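Local coordinates for NreA protein (PDB 4IUH) that binds nitrate through its GAF domain and acts as the nitrate receptor of the staphylococcal nitrate regulation system, at residues G62-I71 with Y107-L115; I121-Y130 with I152-E162. All blocks are in the same frame, centred on the assembly; numbering follows the deposited sequence.

Overall arrangement
From the N terminus the chain runs through helix 25-36 and strands 40-47 and 54-61, then enters the loop of contact 1. Residues 62-71 are met by 107-115 after helix 78-86, strand 90-92 and two further short helices, so contact 1 closes a largely helical excursion. Helix 108-112 leads straight into strand 115-125, whose far end opens contact 2; residues 152-162, after strand 128-138, close it. The two loops follow in series and neither encloses the other. Their centres lie about 23 Å apart, on opposite sides of the chain's centre: contact 1 ties the loop after strand 54-61 to helix 108-112, contact 2 the hairpin 115-125/128-138 to the C-terminal segment.

Contact 1 of 2, residues G62-I71 with Y107-L115; sequences GNINYRYRMI and YPIVLSEAL
Glu113, the first residue past helix 108-112, reaches into the loop 62-71 and binds its backbone. Its CG stands anti to the carbonyl carbon (chi1 -71°), and a bend at chi2 (-72°) brings the carboxylate round to the loop. Beyond CB and CG, CD comes to 3.5 Å from Ile64 N. At the tip OE2 accepts from Ile64 N at 2.8 Å through its syn lone pair, and also receives a salt bridge from Arg138 on strand 128-138. The side chain of Ile64 slides past in the opposite direction, its CG1 3.4 Å from Glu113 OE2. The other oxygen, OE1, lies beside Asn63 CB and takes a hydrogen bond from a water. That water also donates to Asn65 OD1, accepts from Ser112 OG at 2.9 Å, and weakly from Tyr68 N, so one solvent molecule joins both segments.

Asn65 ND2 gives Ser112 O a bond of 3.1 Å that lies close to the amide plane and runs nearly straight (162°), while OD1 accepts from Arg67 N in an Asx turn that fixes the amide's rotation. Asn63 ND2 bonds Asn65 O from above the carbonyl plane. Arg67 runs alongside Ser112, CB to CB 4.0 Å.

Farther along, the contact turns apolar. Ile71 puts CD1 against the start of the helix, 3.6 Å from Ile109 N, with Pro108 CB and CG beside it. The CB of Tyr68 meets Ile109 CD1 at 4.0 Å, and both residues also rest on Trp57 of strand 54-61. A Schellman motif with Ala114 at C-prime ends the helix and turns the chain into strand 115-125; the whole is a short helix, held along its length to the loop after strand 54-61, beside the GAF-domain sheet.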
# COMPACT_ATOMS: atom_id res chain seq x y z
N GLY A 62 3.68 -11.23 4.01
CA GLY A 62 4.95 -11.50 3.37
C GLY A 62 6.03 -10.54 3.81
O GLY A 62 7.05 -10.39 3.14
N ASN A 63 5.80 -9.87 4.93
CA ASN A 63 6.79 -8.97 5.51
C ASN A 63 8.06 -9.72 5.88
O ASN A 63 7.99 -10.87 6.31
CB ASN A 63 6.21 -8.27 6.75
CG ASN A 63 5.59 -9.25 7.73
OD1 ASN A 63 4.60 -9.91 7.42
ND2 ASN A 63 6.16 -9.34 8.93
N ILE A 64 9.21 -9.08 5.70
CA ILE A 64 10.47 -9.73 6.06
C ILE A 64 10.93 -9.38 7.48
O ILE A 64 11.78 -10.07 8.05
CB ILE A 64 11.59 -9.45 5.03
CG1 ILE A 64 11.79 -7.94 4.84
CG2 ILE A 64 11.27 -10.13 3.71
CD1 ILE A 64 13.00 -7.59 3.99
N ASN A 65 10.37 -8.31 8.03
CA ASN A 65 10.55 -7.99 9.44
C ASN A 65 9.31 -7.27 9.98
O ASN A 65 8.28 -7.22 9.31
CB ASN A 65 11.80 -7.14 9.66
CG ASN A 65 11.84 -5.93 8.77
OD1 ASN A 65 11.13 -4.95 9.01
ND2 ASN A 65 12.67 -5.98 7.74
N TYR A 66 9.42 -6.71 11.18
CA TYR A 66 8.27 -6.04 11.79
C TYR A 66 8.44 -4.53 11.94
O TYR A 66 7.73 -3.89 12.71
CB TYR A 66 7.94 -6.67 13.15
CG TYR A 66 7.43 -8.09 13.06
CD1 TYR A 66 6.16 -8.37 12.57
CD2 TYR A 66 8.22 -9.17 13.47
CE1 TYR A 66 5.69 -9.67 12.49
CE2 TYR A 66 7.75 -10.47 13.39
CZ TYR A 66 6.49 -10.71 12.89
OH TYR A 66 6.01 -12.00 12.81
N ARG A 67 9.37 -3.95 11.18
CA ARG A 67 9.62 -2.51 11.27
C ARG A 67 8.46 -1.66 10.76
O ARG A 67 8.29 -0.52 11.18
CB ARG A 67 10.92 -2.13 10.56
CG ARG A 67 12.18 -2.50 11.34
CD ARG A 67 13.36 -1.61 10.97
NE ARG A 67 13.81 -1.83 9.60
CZ ARG A 67 14.75 -2.70 9.26
NH1 ARG A 67 15.35 -3.44 10.19
NH2 ARG A 67 15.09 -2.85 7.98
N TYR A 68 7.65 -2.23 9.87
CA TYR A 68 6.50 -1.52 9.32
C TYR A 68 5.54 -1.09 10.44
O TYR A 68 4.86 -0.07 10.32
CB TYR A 68 5.76 -2.38 8.29
CG TYR A 68 4.98 -3.53 8.89
CD1 TYR A 68 5.57 -4.76 9.12
CD2 TYR A 68 3.64 -3.37 9.25
CE1 TYR A 68 4.86 -5.81 9.68
CE2 TYR A 68 2.92 -4.41 9.81
CZ TYR A 68 3.53 -5.62 10.02
OH TYR A 68 2.82 -6.66 10.57
N ARG A 69 5.50 -1.87 11.52
CA ARG A 69 4.62 -1.60 12.65
C ARG A 69 4.94 -0.29 13.35
O ARG A 69 4.06 0.34 13.93
CB ARG A 69 4.71 -2.73 13.67
CG ARG A 69 3.99 -4.01 13.31
CD ARG A 69 4.14 -5.00 14.46
NE ARG A 69 3.42 -6.25 14.24
CZ ARG A 69 3.51 -7.30 15.04
NH1 ARG A 69 4.30 -7.27 16.11
NH2 ARG A 69 2.82 -8.40 14.77
N MET A 70 6.21 0.10 13.31
CA MET A 70 6.66 1.31 13.98
C MET A 70 6.35 2.55 13.17
O MET A 70 6.53 3.67 13.64
CB MET A 70 8.16 1.24 14.25
CG MET A 70 8.60 0.11 15.17
SD MET A 70 10.37 0.19 15.52
CE MET A 70 11.04 0.23 13.85
N ILE A 71 5.89 2.36 11.94
CA ILE A 71 5.61 3.50 11.07
C ILE A 71 4.31 4.18 11.45
O ILE A 71 3.25 3.55 11.51
CB ILE A 71 5.58 3.07 9.59
CG1 ILE A 71 6.94 2.53 9.17
CG2 ILE A 71 5.17 4.24 8.70
CD1 ILE A 71 6.96 1.96 7.76
N TYR A 107 9.30 7.43 2.06
CA TYR A 107 8.46 6.23 2.04
C TYR A 107 9.12 5.10 2.82
O TYR A 107 9.62 4.14 2.22
CB TYR A 107 8.24 5.73 0.61
CG TYR A 107 7.62 6.72 -0.36
CD1 TYR A 107 6.77 7.73 0.08
CD2 TYR A 107 7.88 6.63 -1.72
CE1 TYR A 107 6.20 8.62 -0.82
CE2 TYR A 107 7.32 7.51 -2.62
CZ TYR A 107 6.48 8.50 -2.17
OH TYR A 107 5.93 9.38 -3.08
N PRO A 108 9.13 5.19 4.16
CA PRO A 108 9.88 4.25 5.00
C PRO A 108 9.55 2.75 4.83
O PRO A 108 10.43 1.92 5.06
CB PRO A 108 9.56 4.72 6.43
CG PRO A 108 8.29 5.49 6.30
CD PRO A 108 8.37 6.16 4.97
N ILE A 109 8.33 2.39 4.43
CA ILE A 109 8.02 0.97 4.26
C ILE A 109 8.78 0.40 3.05
O ILE A 109 9.10 -0.79 3.02
CB ILE A 109 6.50 0.68 4.14
CG1 ILE A 109 6.22 -0.80 4.47
CG2 ILE A 109 5.97 1.07 2.77
CD1 ILE A 109 4.75 -1.12 4.62
N VAL A 110 9.07 1.26 2.08
CA VAL A 110 9.82 0.88 0.89
C VAL A 110 11.23 0.42 1.27
O VAL A 110 11.76 -0.55 0.72
CB VAL A 110 9.89 2.04 -0.13
CG1 VAL A 110 10.89 1.74 -1.23
CG2 VAL A 110 8.52 2.30 -0.72
N LEU A 111 11.83 1.12 2.23
CA LEU A 111 13.17 0.79 2.70
C LEU A 111 13.16 -0.37 3.70
O LEU A 111 14.00 -1.27 3.62
CB LEU A 111 13.84 2.02 3.32
CG LEU A 111 14.13 3.17 2.36
CD1 LEU A 111 14.73 4.38 3.08
CD2 LEU A 111 15.05 2.72 1.23
N SER A 112 12.21 -0.35 4.63
CA SER A 112 12.12 -1.40 5.64
C SER A 112 11.83 -2.78 5.03
O SER A 112 12.29 -3.80 5.55
CB SER A 112 11.08 -1.05 6.71
OG SER A 112 9.76 -1.17 6.20
N GLU A 113 11.07 -2.82 3.94
CA GLU A 113 10.75 -4.11 3.32
C GLU A 113 11.55 -4.39 2.05
O GLU A 113 11.30 -5.38 1.37
CB GLU A 113 9.25 -4.23 3.04
CG GLU A 113 8.40 -4.40 4.29
CD GLU A 113 8.56 -5.78 4.92
OE1 GLU A 113 8.57 -5.88 6.17
OE2 GLU A 113 8.66 -6.77 4.16
N ALA A 114 12.51 -3.51 1.73
CA ALA A 114 13.41 -3.70 0.59
C ALA A 114 12.67 -3.92 -0.73
O ALA A 114 13.01 -4.83 -1.51
CB ALA A 114 14.38 -4.85 0.85
N LEU A 115 11.65 -3.11 -0.98
CA LEU A 115 10.83 -3.25 -2.18
C LEU A 115 11.57 -2.72 -3.40
O LEU A 115 12.17 -1.65 -3.35
CB LEU A 115 9.49 -2.54 -2.01
CG LEU A 115 8.64 -2.99 -0.82
CD1 LEU A 115 7.26 -2.34 -0.84
CD2 LEU A 115 8.52 -4.51 -0.78
O HOH W 1 9.04 -3.60 7.59

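Contact 2 of 2, residues I121-Y130 with I152-E162; sequences IPLWKNNRVY and INQRLGSFTDE
Trp124 and Thr160 pair as a single antiparallel, hydrogen-bonded bridge. Trp124 N donates to Thr160 O at 2.7 Å, almost straight at 172°, and Thr160 N returns a bond of 3.0 Å to Trp124 O, arriving in the carbonyl plane on a lone pair. The C-terminal segment thereby joins strand 115-125 of a beta hairpin, whose type II' turn runs from Lys125 to Arg128.

Around this bridge the side chains divide. Leu123 CD2 packs on Ile152 CD1 at 3.8 Å and also touches Leu156, while CD1 lies over one face of the Phe159 ring, toward its rim. Ile121 has CG2 opposite its backbone N (chi1 -60° sends CG1 the other way), and this branch meets Ile152 CG1 at 3.7 Å and Asp161 CB. The Tyr130 ring is turned 30° from that of Phe159 and slid aside, so they barely overlap, though Tyr130 CD1 comes to 3.6 Å from Phe159 CE1. Asp161 O lies over one face of the Trp124 indole and Val129 CG2 over the other. Pro122 CG meets Glu162 OE2 at 3.5 Å.

A second shell sets these groups. Asp161 OD1 accepts from Ile152 N at 2.8 Å and pairs with Arg151, drawing the two ends of 152-162 together. Arg89 forms a salt bridge with Glu162, and Tyr25 meets Phe159.

The chemistry is thus backbone pairing flanked by apolar contacts, with ion pairs to Arg89 and Arg151 bordering them. Trp124 NE1 is buried without a polar partner, implying that this indole is held by packing rather than by its N-H.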
# COMPACT_ATOMS: atom_id res chain seq x y z
N ILE A 121 -2.56 1.33 -4.11
CA ILE A 121 -3.91 1.60 -4.59
C ILE A 121 -4.80 2.22 -3.52
O ILE A 121 -4.92 1.68 -2.42
CB ILE A 121 -4.57 0.32 -5.13
CG1 ILE A 121 -3.76 -0.23 -6.30
CG2 ILE A 121 -5.99 0.60 -5.57
CD1 ILE A 121 -4.12 -1.65 -6.66
N PRO A 122 -5.43 3.36 -3.84
CA PRO A 122 -6.35 4.03 -2.92
C PRO A 122 -7.53 3.14 -2.56
O PRO A 122 -8.15 2.56 -3.46
CB PRO A 122 -6.83 5.25 -3.71
CG PRO A 122 -6.58 4.90 -5.14
CD PRO A 122 -5.33 4.06 -5.13
N LEU A 123 -7.79 3.02 -1.27
CA LEU A 123 -8.95 2.29 -0.78
C LEU A 123 -10.07 3.27 -0.46
O LEU A 123 -9.92 4.16 0.38
CB LEU A 123 -8.58 1.51 0.48
CG LEU A 123 -7.49 0.45 0.36
CD1 LEU A 123 -7.28 -0.23 1.71
CD2 LEU A 123 -7.83 -0.57 -0.73
N TRP A 124 -11.21 3.10 -1.14
CA TRP A 124 -12.36 3.96 -0.92
C TRP A 124 -13.41 3.29 -0.06
O TRP A 124 -13.69 2.10 -0.21
CB TRP A 124 -12.98 4.37 -2.26
CG TRP A 124 -12.12 5.30 -3.05
CD1 TRP A 124 -10.91 5.02 -3.61
CD2 TRP A 124 -12.42 6.66 -3.39
NE1 TRP A 124 -10.43 6.12 -4.27
CE2 TRP A 124 -11.34 7.14 -4.15
CE3 TRP A 124 -13.49 7.51 -3.12
CZ2 TRP A 124 -11.31 8.44 -4.65
CZ3 TRP A 124 -13.46 8.80 -3.61
CH2 TRP A 124 -12.37 9.25 -4.37
N LYS A 125 -13.97 4.07 0.86
CA LYS A 125 -15.11 3.65 1.66
C LYS A 125 -16.16 4.73 1.50
O LYS A 125 -15.85 5.92 1.64
CB LYS A 125 -14.71 3.49 3.12
CG LYS A 125 -15.82 2.93 3.99
CD LYS A 125 -15.75 3.44 5.42
CE LYS A 125 -14.51 2.93 6.14
NZ LYS A 125 -14.56 3.22 7.60
N ASN A 126 -17.39 4.33 1.22
CA ASN A 126 -18.43 5.26 0.78
C ASN A 126 -17.95 6.00 -0.46
O ASN A 126 -17.39 5.39 -1.38
CB ASN A 126 -18.80 6.25 1.89
CG ASN A 126 -18.93 5.59 3.24
OD1 ASN A 126 -19.30 4.42 3.34
ND2 ASN A 126 -18.61 6.33 4.30
N ASN A 127 -18.15 7.32 -0.49
CA ASN A 127 -17.67 8.11 -1.62
C ASN A 127 -16.41 8.89 -1.27
O ASN A 127 -16.15 9.95 -1.84
CB ASN A 127 -18.77 9.06 -2.11
N ARG A 128 -15.61 8.37 -0.34
CA ARG A 128 -14.42 9.07 0.12
C ARG A 128 -13.17 8.19 0.16
O ARG A 128 -13.25 6.99 0.41
CB ARG A 128 -14.67 9.69 1.50
N VAL A 129 -12.01 8.79 -0.11
CA VAL A 129 -10.74 8.08 -0.02
C VAL A 129 -10.48 7.80 1.45
O VAL A 129 -10.87 8.59 2.31
CB VAL A 129 -9.56 8.91 -0.58
CG1 VAL A 129 -8.44 7.99 -1.03
CG2 VAL A 129 -10.02 9.79 -1.72
N TYR A 130 -9.80 6.70 1.75
CA TYR A 130 -9.75 6.23 3.12
C TYR A 130 -8.39 5.66 3.50
O TYR A 130 -7.75 6.12 4.45
CB TYR A 130 -10.83 5.17 3.31
CG TYR A 130 -11.08 4.76 4.73
CD1 TYR A 130 -10.67 3.52 5.20
CD2 TYR A 130 -11.73 5.62 5.61
CE1 TYR A 130 -10.91 3.13 6.51
CE2 TYR A 130 -11.97 5.24 6.93
CZ TYR A 130 -11.55 4.00 7.37
OH TYR A 130 -11.79 3.62 8.68
N ILE A 152 -9.66 -3.58 -6.74
CA ILE A 152 -9.91 -3.86 -5.33
C ILE A 152 -11.27 -4.51 -5.14
O ILE A 152 -11.39 -5.54 -4.48
CB ILE A 152 -9.92 -2.56 -4.50
CG1 ILE A 152 -8.55 -1.90 -4.51
CG2 ILE A 152 -10.33 -2.84 -3.07
CD1 ILE A 152 -7.52 -2.71 -3.81
N ASN A 153 -12.28 -3.89 -5.74
CA ASN A 153 -13.69 -4.20 -5.51
C ASN A 153 -14.05 -5.68 -5.39
O ASN A 153 -13.61 -6.51 -6.19
CB ASN A 153 -14.56 -3.54 -6.58
CG ASN A 153 -14.20 -2.08 -6.82
OD1 ASN A 153 -13.05 -1.68 -6.63
ND2 ASN A 153 -15.18 -1.29 -7.23
N GLN A 154 -14.84 -5.99 -4.36
CA GLN A 154 -15.28 -7.35 -4.06
C GLN A 154 -14.10 -8.30 -3.86
O GLN A 154 -14.10 -9.41 -4.38
CB GLN A 154 -16.24 -7.87 -5.13
N ARG A 155 -13.10 -7.85 -3.11
CA ARG A 155 -11.95 -8.70 -2.82
C ARG A 155 -11.27 -8.28 -1.52
O ARG A 155 -10.36 -8.96 -1.03
CB ARG A 155 -10.95 -8.67 -3.98
CG ARG A 155 -10.16 -9.96 -4.12
CD ARG A 155 -9.33 -9.97 -5.38
NE ARG A 155 -8.29 -10.99 -5.31
CZ ARG A 155 -7.37 -11.18 -6.25
NH1 ARG A 155 -7.37 -10.43 -7.34
NH2 ARG A 155 -6.46 -12.13 -6.11
N LEU A 156 -11.72 -7.16 -0.97
CA LEU A 156 -11.16 -6.64 0.27
C LEU A 156 -12.26 -5.96 1.07
O LEU A 156 -12.17 -4.77 1.39
CB LEU A 156 -10.02 -5.67 -0.03
CG LEU A 156 -9.05 -5.39 1.12
CD1 LEU A 156 -8.30 -6.65 1.49
CD2 LEU A 156 -8.09 -4.27 0.75
N GLY A 157 -13.31 -6.71 1.38
CA GLY A 157 -14.41 -6.20 2.18
C GLY A 157 -15.24 -5.13 1.49
O GLY A 157 -15.66 -5.30 0.35
N SER A 158 -15.47 -4.03 2.19
CA SER A 158 -16.30 -2.95 1.69
C SER A 158 -15.50 -1.91 0.90
O SER A 158 -16.05 -0.92 0.42
CB SER A 158 -17.03 -2.26 2.85
OG SER A 158 -16.13 -1.53 3.66
N PHE A 159 -14.20 -2.13 0.78
CA PHE A 159 -13.35 -1.17 0.09
C PHE A 159 -13.47 -1.30 -1.42
O PHE A 159 -13.69 -2.38 -1.95
CB PHE A 159 -11.89 -1.32 0.52
CG PHE A 159 -11.65 -1.01 1.97
CD1 PHE A 159 -12.15 0.16 2.53
CD2 PHE A 159 -10.94 -1.88 2.77
CE1 PHE A 159 -11.93 0.44 3.87
CE2 PHE A 159 -10.72 -1.61 4.11
CZ PHE A 159 -11.22 -0.44 4.66
N THR A 160 -13.35 -0.17 -2.11
CA THR A 160 -13.27 -0.16 -3.56
C THR A 160 -12.06 0.68 -3.95
O THR A 160 -11.41 1.28 -3.08
CB THR A 160 -14.55 0.42 -4.22
OG1 THR A 160 -14.71 1.79 -3.84
CG2 THR A 160 -15.79 -0.36 -3.79
N ASP A 161 -11.75 0.72 -5.24
CA ASP A 161 -10.65 1.57 -5.69
C ASP A 161 -11.17 2.83 -6.38
O ASP A 161 -12.36 3.14 -6.30
CB ASP A 161 -9.65 0.79 -6.55
CG ASP A 161 -10.30 0.08 -7.72
OD1 ASP A 161 -9.89 -1.06 -8.02
OD2 ASP A 161 -11.20 0.66 -8.36
N GLU A 162 -10.28 3.54 -7.05
CA GLU A 162 -10.61 4.84 -7.64
C GLU A 162 -11.43 4.70 -8.92
O GLU A 162 -12.09 5.65 -9.36
CB GLU A 162 -9.34 5.64 -7.91
CG GLU A 162 -8.49 5.15 -9.08
CD GLU A 162 -7.57 3.99 -8.72
OE1 GLU A 162 -6.48 3.90 -9.32
OE2 GLU A 162 -7.93 3.16 -7.85